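Local atomic coordinates of GH26C (Muricauda sp. MAR_2010_75, PDB entry 6Q78), a protein that probably hydrolyses internal beta-1,4-mannosidic links of mannans, as an endo-beta-mannanase of glycoside hydrolase family 26. Residues M118-D123 with L200-S205; E162-E167 with G189-D194; F251-L256 with M265-S270. One frame throughout, in Å; residues are numbered along the deposited sequence.

The three contacts lie in one TIM-barrel domain of glycoside hydrolase family 26. Contacts 1 and 2 both use helix 193-208, contact 2 at its N-terminal start and contact 1 farther along; contact 3 sets the next major helix, 242-259, against strand 265-269. Along the chain, contact 2 is nested inside the loop closed by contact 1, and contact 3 follows both. The centres of contacts 1 and 2, and likewise of 1 and 3, are about 14 Å apart, those of 2 and 3 about 19 Å. Glu201 OE2 and Tyr255 OH, 2.6 Å apart and probably hydrogen-bonded, join helices 193-208 and 242-259, neighbours in the barrel's outer layer.

Contact 1: M118-D123 with L200-S205; sequences MFITDD and LEKIAS
The peptide plane joining Ile120 to Thr121 is met at its oxygen by Lys202: NZ lies in the carbonyl plane, 2.8 Å from Ile120 O, with a C=O...N angle of 145°. On the neighbouring Phe119 ring, Met118 CE rests 3.5 Å above one face, near the rim, and Trp132 meets Phe119 edge-to-face. Lysine suits its place because its chain is both long and pliable. With CG anti to the backbone N (chi1 178°), it leaves the helix towards the loop, then bends at chi2 and chi4, so that CG passes 3.4 Å from Ile120 O before the ammonium turns back onto the same oxygen. Its carbon chain crosses Ile120 at about a right angle, with Ile120 CG2 4.0 Å from Lys202 CE. The ammonium also forms a salt bridge with Glu137, and an alanine here would probably leave both that carboxylate and the Ile120 carbonyl without their cationic partner. Thr121 serves two environments: its CG2 packs 3.7 Å from Ile203 CG1, whereas OG1 is hydrogen-bonded to Trp158 NE1. Lys199, one turn before Ile203, reaches Thr121 O and Asp123. The loop that follows strand 112-116 is thus wedged between helix 193-208 on this side and helix 132-150, where Ile120 packs on Ile140.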
# COMPACT_ATOMS: atom_id res chain seq x y z
N MET A 118 -11.66 -3.73 -1.79
CA MET A 118 -12.42 -4.99 -1.84
C MET A 118 -13.94 -4.85 -1.64
O MET A 118 -14.74 -5.25 -2.51
CB MET A 118 -11.82 -5.90 -0.77
CG MET A 118 -12.55 -7.24 -0.63
SD MET A 118 -11.75 -8.30 0.62
CE MET A 118 -11.80 -7.35 2.15
N PHE A 119 -14.37 -4.35 -0.48
CA PHE A 119 -15.80 -4.29 -0.23
C PHE A 119 -16.47 -3.16 -1.01
O PHE A 119 -17.68 -3.22 -1.27
CB PHE A 119 -16.02 -4.13 1.29
CG PHE A 119 -15.69 -5.39 2.13
CD1 PHE A 119 -15.88 -6.68 1.62
CD2 PHE A 119 -15.07 -5.24 3.36
CE1 PHE A 119 -15.55 -7.81 2.38
CE2 PHE A 119 -14.77 -6.38 4.13
CZ PHE A 119 -14.98 -7.64 3.62
N ILE A 120 -15.71 -2.13 -1.39
CA ILE A 120 -16.26 -1.02 -2.14
C ILE A 120 -16.65 -1.46 -3.54
O ILE A 120 -17.59 -0.90 -4.14
CB ILE A 120 -15.22 0.12 -2.11
CG1 ILE A 120 -15.03 0.57 -0.65
CG2 ILE A 120 -15.62 1.29 -3.02
CD1 ILE A 120 -13.81 1.48 -0.46
N THR A 121 -15.97 -2.47 -4.09
CA THR A 121 -16.23 -2.91 -5.46
C THR A 121 -16.99 -4.24 -5.51
O THR A 121 -17.14 -4.83 -6.60
CB THR A 121 -14.95 -3.05 -6.29
OG1 THR A 121 -14.10 -4.06 -5.71
CG2 THR A 121 -14.22 -1.71 -6.37
N ASP A 122 -17.49 -4.72 -4.39
CA ASP A 122 -18.16 -6.02 -4.41
C ASP A 122 -19.41 -5.97 -5.28
O ASP A 122 -20.14 -4.97 -5.29
CB ASP A 122 -18.58 -6.41 -2.98
CG ASP A 122 -18.89 -7.91 -2.87
OD1 ASP A 122 -20.03 -8.33 -3.22
OD2 ASP A 122 -17.96 -8.67 -2.53
N ASP A 123 -19.66 -7.06 -6.02
CA ASP A 123 -20.87 -7.13 -6.84
C ASP A 123 -22.12 -6.87 -6.03
O ASP A 123 -23.10 -6.33 -6.56
CB ASP A 123 -21.02 -8.53 -7.44
CG ASP A 123 -20.00 -8.86 -8.54
OD1 ASP A 123 -19.31 -7.96 -9.02
OD2 ASP A 123 -19.95 -10.05 -8.94
N LEU A 200 -13.92 0.29 -12.03
CA LEU A 200 -13.08 1.49 -11.96
C LEU A 200 -13.92 2.75 -11.77
O LEU A 200 -13.50 3.68 -11.08
CB LEU A 200 -12.20 1.61 -13.21
CG LEU A 200 -11.22 0.45 -13.38
CD1 LEU A 200 -10.41 0.80 -14.63
CD2 LEU A 200 -10.29 0.28 -12.17
N GLU A 201 -15.10 2.79 -12.37
CA GLU A 201 -15.98 3.93 -12.16
C GLU A 201 -16.41 4.03 -10.70
O GLU A 201 -16.51 5.15 -10.16
CB GLU A 201 -17.19 3.84 -13.10
CG GLU A 201 -16.78 4.09 -14.57
CD GLU A 201 -17.70 3.44 -15.61
OE1 GLU A 201 -18.85 3.08 -15.27
OE2 GLU A 201 -17.27 3.30 -16.78
N LYS A 202 -16.63 2.89 -10.04
CA LYS A 202 -16.95 2.92 -8.61
C LYS A 202 -15.75 3.38 -7.79
O LYS A 202 -15.89 4.21 -6.88
CB LYS A 202 -17.40 1.53 -8.14
CG LYS A 202 -17.71 1.43 -6.64
CD LYS A 202 -18.87 2.40 -6.27
CE LYS A 202 -19.02 2.53 -4.74
NZ LYS A 202 -19.40 1.22 -4.10
N ILE A 203 -14.54 2.88 -8.10
CA ILE A 203 -13.35 3.39 -7.43
C ILE A 203 -13.24 4.90 -7.61
O ILE A 203 -12.91 5.63 -6.66
CB ILE A 203 -12.10 2.65 -7.94
CG1 ILE A 203 -12.10 1.22 -7.35
CG2 ILE A 203 -10.81 3.43 -7.54
CD1 ILE A 203 -10.96 0.36 -7.87
N ALA A 204 -13.47 5.39 -8.83
CA ALA A 204 -13.34 6.83 -9.09
C ALA A 204 -14.37 7.64 -8.32
O ALA A 204 -14.02 8.68 -7.74
CB ALA A 204 -13.45 7.09 -10.59
N SER A 205 -15.63 7.20 -8.31
CA SER A 205 -16.65 7.97 -7.61
C SER A 205 -16.39 7.97 -6.11
O SER A 205 -16.53 9.01 -5.45
CB SER A 205 -18.06 7.48 -7.96
OG SER A 205 -18.28 6.19 -7.44

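Contact 2: E162-E167 with G189-D194; sequences EPFEGE and GGENHD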
# COMPACT_ATOMS: atom_id res chain seq x y z
N GLU A 162 -12.58 -12.06 -8.57
CA GLU A 162 -12.47 -12.31 -9.99
C GLU A 162 -13.83 -12.09 -10.67
O GLU A 162 -14.88 -12.29 -10.05
CB GLU A 162 -11.93 -13.72 -10.25
CG GLU A 162 -12.90 -14.89 -9.89
CD GLU A 162 -13.99 -15.08 -10.91
OE1 GLU A 162 -15.12 -15.53 -10.54
OE2 GLU A 162 -13.71 -14.79 -12.10
N PRO A 163 -13.82 -11.70 -11.95
CA PRO A 163 -15.03 -11.09 -12.55
C PRO A 163 -16.13 -12.06 -12.96
O PRO A 163 -17.28 -11.62 -13.11
CB PRO A 163 -14.47 -10.36 -13.79
CG PRO A 163 -13.27 -11.20 -14.16
CD PRO A 163 -12.65 -11.55 -12.81
N PHE A 164 -15.83 -13.34 -13.17
CA PHE A 164 -16.86 -14.24 -13.69
C PHE A 164 -17.95 -14.48 -12.66
O PHE A 164 -19.15 -14.48 -13.00
CB PHE A 164 -16.24 -15.56 -14.15
CG PHE A 164 -15.44 -15.45 -15.41
CD1 PHE A 164 -16.08 -15.40 -16.64
CD2 PHE A 164 -14.05 -15.38 -15.37
CE1 PHE A 164 -15.35 -15.28 -17.82
CE2 PHE A 164 -13.32 -15.27 -16.53
CZ PHE A 164 -13.96 -15.24 -17.77
N GLU A 165 -17.58 -14.73 -11.40
CA GLU A 165 -18.57 -14.93 -10.36
C GLU A 165 -18.47 -13.93 -9.22
O GLU A 165 -19.41 -13.82 -8.43
CB GLU A 165 -18.53 -16.37 -9.82
CG GLU A 165 -18.98 -17.43 -10.87
CD GLU A 165 -19.02 -18.87 -10.34
OE1 GLU A 165 -18.45 -19.16 -9.26
OE2 GLU A 165 -19.63 -19.72 -11.02
N GLY A 166 -17.37 -13.18 -9.13
CA GLY A 166 -17.30 -12.14 -8.13
C GLY A 166 -17.17 -12.58 -6.70
O GLY A 166 -17.40 -11.78 -5.80
N GLU A 167 -16.74 -13.82 -6.45
CA GLU A 167 -16.69 -14.33 -5.08
C GLU A 167 -15.29 -14.45 -4.51
O GLU A 167 -15.15 -14.33 -3.28
CB GLU A 167 -17.37 -15.71 -5.00
CG GLU A 167 -18.82 -15.64 -5.35
CD GLU A 167 -19.53 -16.96 -5.12
OE1 GLU A 167 -20.53 -16.97 -4.36
OE2 GLU A 167 -19.06 -17.98 -5.66
N GLY A 189 -11.47 -5.97 -25.32
CA GLY A 189 -11.77 -7.16 -26.07
C GLY A 189 -12.20 -8.34 -25.22
O GLY A 189 -12.73 -9.31 -25.74
N GLY A 190 -11.96 -8.28 -23.90
CA GLY A 190 -12.40 -9.36 -23.02
C GLY A 190 -13.88 -9.29 -22.72
O GLY A 190 -14.51 -8.22 -22.76
N GLU A 191 -14.46 -10.45 -22.41
CA GLU A 191 -15.90 -10.49 -22.17
C GLU A 191 -16.30 -9.77 -20.88
O GLU A 191 -17.48 -9.43 -20.72
CB GLU A 191 -16.41 -11.93 -22.22
CG GLU A 191 -15.86 -12.80 -21.11
CD GLU A 191 -16.51 -14.17 -21.08
OE1 GLU A 191 -17.71 -14.26 -20.76
OE2 GLU A 191 -15.81 -15.16 -21.39
N ASN A 192 -15.35 -9.50 -19.99
CA ASN A 192 -15.64 -8.78 -18.75
C ASN A 192 -15.07 -7.37 -18.73
O ASN A 192 -14.93 -6.76 -17.66
CB ASN A 192 -15.14 -9.58 -17.54
CG ASN A 192 -15.91 -10.87 -17.36
OD1 ASN A 192 -17.13 -10.90 -17.55
ND2 ASN A 192 -15.21 -11.97 -17.06
N HIS A 193 -14.77 -6.79 -19.90
CA HIS A 193 -14.13 -5.47 -19.92
C HIS A 193 -15.08 -4.37 -19.48
O HIS A 193 -14.68 -3.47 -18.72
CB HIS A 193 -13.58 -5.22 -21.33
CG HIS A 193 -12.84 -3.93 -21.47
ND1 HIS A 193 -11.71 -3.65 -20.72
CD2 HIS A 193 -13.05 -2.85 -22.26
CE1 HIS A 193 -11.26 -2.44 -21.05
NE2 HIS A 193 -12.05 -1.95 -21.99
N ASP A 194 -16.34 -4.40 -19.92
CA ASP A 194 -17.29 -3.39 -19.45
C ASP A 194 -17.54 -3.54 -17.95
O ASP A 194 -17.63 -2.53 -17.23
CB ASP A 194 -18.60 -3.52 -20.22
CG ASP A 194 -18.51 -2.94 -21.62
OD1 ASP A 194 -19.30 -3.36 -22.49
OD2 ASP A 194 -17.63 -2.10 -21.86
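Asn192 directs its amide nitrogen onto the Phe164 ring: ND2 stands 3.4 Å above the ring plane, over its centre, and the amide and ring planes are turned 75° apart. The partly positive NH2 group thus faces the pi cloud. Beside it, the rigid Pro163 ring brings CG within 3.6 Å of Asn192 ND2. Glu191 comes to the ring's edge, its OE2 in the ring plane and 3.6 Å from Phe164 CE1, where an aromatic C-H favours a carboxylate nearly perpendicular to the ring.

Farther out, Ser185 OG is hydrogen-bonded to Asn192 ND2, which helps to fix the amide's rotation, and Phe177 meets Phe164 edge-to-face. Glu162 shapes the loop from within: Phe164 N lies 2.8 Å from Glu162 OE2, reached from above the carboxylate plane, and Glu165 N 2.7 Å from Glu162 OE1, on the syn side but tilted out of the plane. A carboxylate's two acceptors suit this double grip on consecutive amides.

A type I turn from Gly190 to His193 brings Asn192 to the N-cap position of helix 193-208, though its side chain makes no capping bond. The contact is characteristic of a TIM barrel's elaborated beta-alpha connections, here the long one following strand 153-157.

Contact 3: F251-L256 with M265-S270; sequences FTVTYL and MLFAFS
A beta-alpha-beta crossover of the TIM barrel supplies this contact: helix 242-259 connects the adjacent parallel strands 220-223 and 265-269, and the helical residues 251-256 pack back on the second of them. The short axes run antiparallel, at 175°, and approach to 10.8 Å, a separation bridged by the apolar side chains of Val253, Leu256, Met265 and Phe267.

Phe267 is the central group. Its flat ring projects from the strand towards the helix and is sandwiched: over one face lies Val253, over the other Met265. The CG2 methyl of Val253 makes a CH-pi contact 4.1 Å from the centroid of the Phe267 ring, 24° off the ring normal. The second methyl, CG1, sits 4.1 Å from Phe267 CZ, so the two methyls of the forked valine spread over one face, CG2 toward CD1 and CG1 toward CZ and CE2. A beta-branched residue suits this spot, being broad close to the helix backbone. On the opposite face Met265 CG stands 4.0 Å above the plane, as expected for residues two apart on a strand whose side chains leave in the same direction. Phe267 N is hydrogen-bonded to Asp292 OD2, tying the strand to the residue just before strand 293-298.

Leu256, one turn after Val253, packs beside the ring's edge. It touches Phe222 of strand 220-223 as well as 265-269, bridging both strands of the crossover. Methionine is a fitting partner, for its flexible thioether can bend to the shape left by its neighbours; it also touches Thr207 of helix 193-208. The chain turns at chi3 (-104°), carrying CE towards that helix and presenting the sulfur to the leucine. Leucine's branched end reaches two targets with one methyl: CD1 lies at the edge of the Phe267 ring, 4.3 Å from CE1, and 4.0 Å from Met265 SD.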
# COMPACT_ATOMS: atom_id res chain seq x y z
N PHE A 251 -3.99 0.52 -19.13
CA PHE A 251 -5.40 0.82 -19.31
C PHE A 251 -5.98 1.39 -18.02
O PHE A 251 -6.73 2.39 -18.05
CB PHE A 251 -6.20 -0.42 -19.71
CG PHE A 251 -7.65 -0.15 -19.71
CD1 PHE A 251 -8.24 0.45 -20.81
CD2 PHE A 251 -8.42 -0.46 -18.60
CE1 PHE A 251 -9.59 0.76 -20.79
CE2 PHE A 251 -9.77 -0.15 -18.57
CZ PHE A 251 -10.35 0.46 -19.66
N THR A 252 -5.63 0.79 -16.88
CA THR A 252 -6.23 1.19 -15.61
C THR A 252 -5.83 2.60 -15.24
O THR A 252 -6.67 3.42 -14.83
CB THR A 252 -5.82 0.20 -14.53
OG1 THR A 252 -6.32 -1.09 -14.88
CG2 THR A 252 -6.39 0.57 -13.19
N VAL A 253 -4.53 2.90 -15.33
CA VAL A 253 -4.09 4.26 -14.98
C VAL A 253 -4.77 5.29 -15.88
O VAL A 253 -5.27 6.33 -15.42
CB VAL A 253 -2.57 4.35 -15.06
CG1 VAL A 253 -2.10 5.81 -14.95
CG2 VAL A 253 -1.97 3.51 -13.95
N THR A 254 -4.77 5.04 -17.20
CA THR A 254 -5.32 6.02 -18.13
C THR A 254 -6.82 6.18 -17.94
O THR A 254 -7.34 7.30 -18.03
CB THR A 254 -4.95 5.59 -19.54
OG1 THR A 254 -3.52 5.62 -19.68
CG2 THR A 254 -5.58 6.49 -20.60
N TYR A 255 -7.53 5.08 -17.67
CA TYR A 255 -8.97 5.20 -17.50
C TYR A 255 -9.31 6.02 -16.25
O TYR A 255 -10.20 6.88 -16.29
CB TYR A 255 -9.60 3.81 -17.43
CG TYR A 255 -11.11 3.81 -17.67
CD1 TYR A 255 -11.62 4.00 -18.94
CD2 TYR A 255 -12.00 3.58 -16.64
CE1 TYR A 255 -12.98 3.99 -19.17
CE2 TYR A 255 -13.38 3.55 -16.86
CZ TYR A 255 -13.86 3.77 -18.13
OH TYR A 255 -15.23 3.76 -18.37
N LEU A 256 -8.59 5.77 -15.15
CA LEU A 256 -8.84 6.54 -13.93
C LEU A 256 -8.42 8.00 -14.07
O LEU A 256 -9.20 8.91 -13.75
CB LEU A 256 -8.08 5.93 -12.77
CG LEU A 256 -8.72 4.62 -12.27
CD1 LEU A 256 -7.76 3.89 -11.38
CD2 LEU A 256 -9.98 4.96 -11.50
N MET A 265 -4.97 10.88 -6.85
CA MET A 265 -4.41 9.52 -6.78
C MET A 265 -2.94 9.53 -7.20
O MET A 265 -2.58 10.11 -8.23
CB MET A 265 -5.18 8.61 -7.74
CG MET A 265 -5.08 7.13 -7.46
SD MET A 265 -6.36 6.30 -8.47
CE MET A 265 -7.62 5.90 -7.27
N LEU A 266 -2.11 8.87 -6.41
CA LEU A 266 -0.77 8.43 -6.80
C LEU A 266 -0.86 6.93 -7.03
O LEU A 266 -1.73 6.25 -6.46
CB LEU A 266 0.22 8.69 -5.67
CG LEU A 266 0.42 10.14 -5.21
CD1 LEU A 266 1.52 10.21 -4.13
CD2 LEU A 266 0.87 11.01 -6.40
N PHE A 267 0.01 6.40 -7.88
CA PHE A 267 -0.05 4.99 -8.29
C PHE A 267 1.18 4.23 -7.82
O PHE A 267 2.32 4.65 -8.09
CB PHE A 267 -0.17 4.89 -9.83
CG PHE A 267 -1.42 5.52 -10.35
CD1 PHE A 267 -2.59 4.78 -10.43
CD2 PHE A 267 -1.44 6.85 -10.72
CE1 PHE A 267 -3.79 5.37 -10.88
CE2 PHE A 267 -2.61 7.44 -11.18
CZ PHE A 267 -3.78 6.69 -11.26
N ALA A 268 0.95 3.10 -7.15
CA ALA A 268 2.02 2.29 -6.55
C ALA A 268 2.05 0.90 -7.17
O ALA A 268 1.04 0.21 -7.21
CB ALA A 268 1.77 2.17 -5.03
N PHE A 269 3.25 0.49 -7.59
CA PHE A 269 3.54 -0.81 -8.20
C PHE A 269 4.26 -1.65 -7.15
O PHE A 269 5.29 -1.21 -6.61
CB PHE A 269 4.50 -0.53 -9.37
CG PHE A 269 5.10 -1.76 -10.03
CD1 PHE A 269 4.36 -2.48 -10.98
CD2 PHE A 269 6.42 -2.13 -9.79
CE1 PHE A 269 4.92 -3.59 -11.65
CE2 PHE A 269 6.98 -3.24 -10.46
CZ PHE A 269 6.23 -3.97 -11.37
N SER A 270 3.80 -2.86 -6.89
CA SER A 270 4.45 -3.66 -5.84
C SER A 270 4.35 -5.16 -6.07
O SER A 270 3.30 -5.78 -5.80
CB SER A 270 3.95 -3.29 -4.45
OG SER A 270 2.59 -3.64 -4.35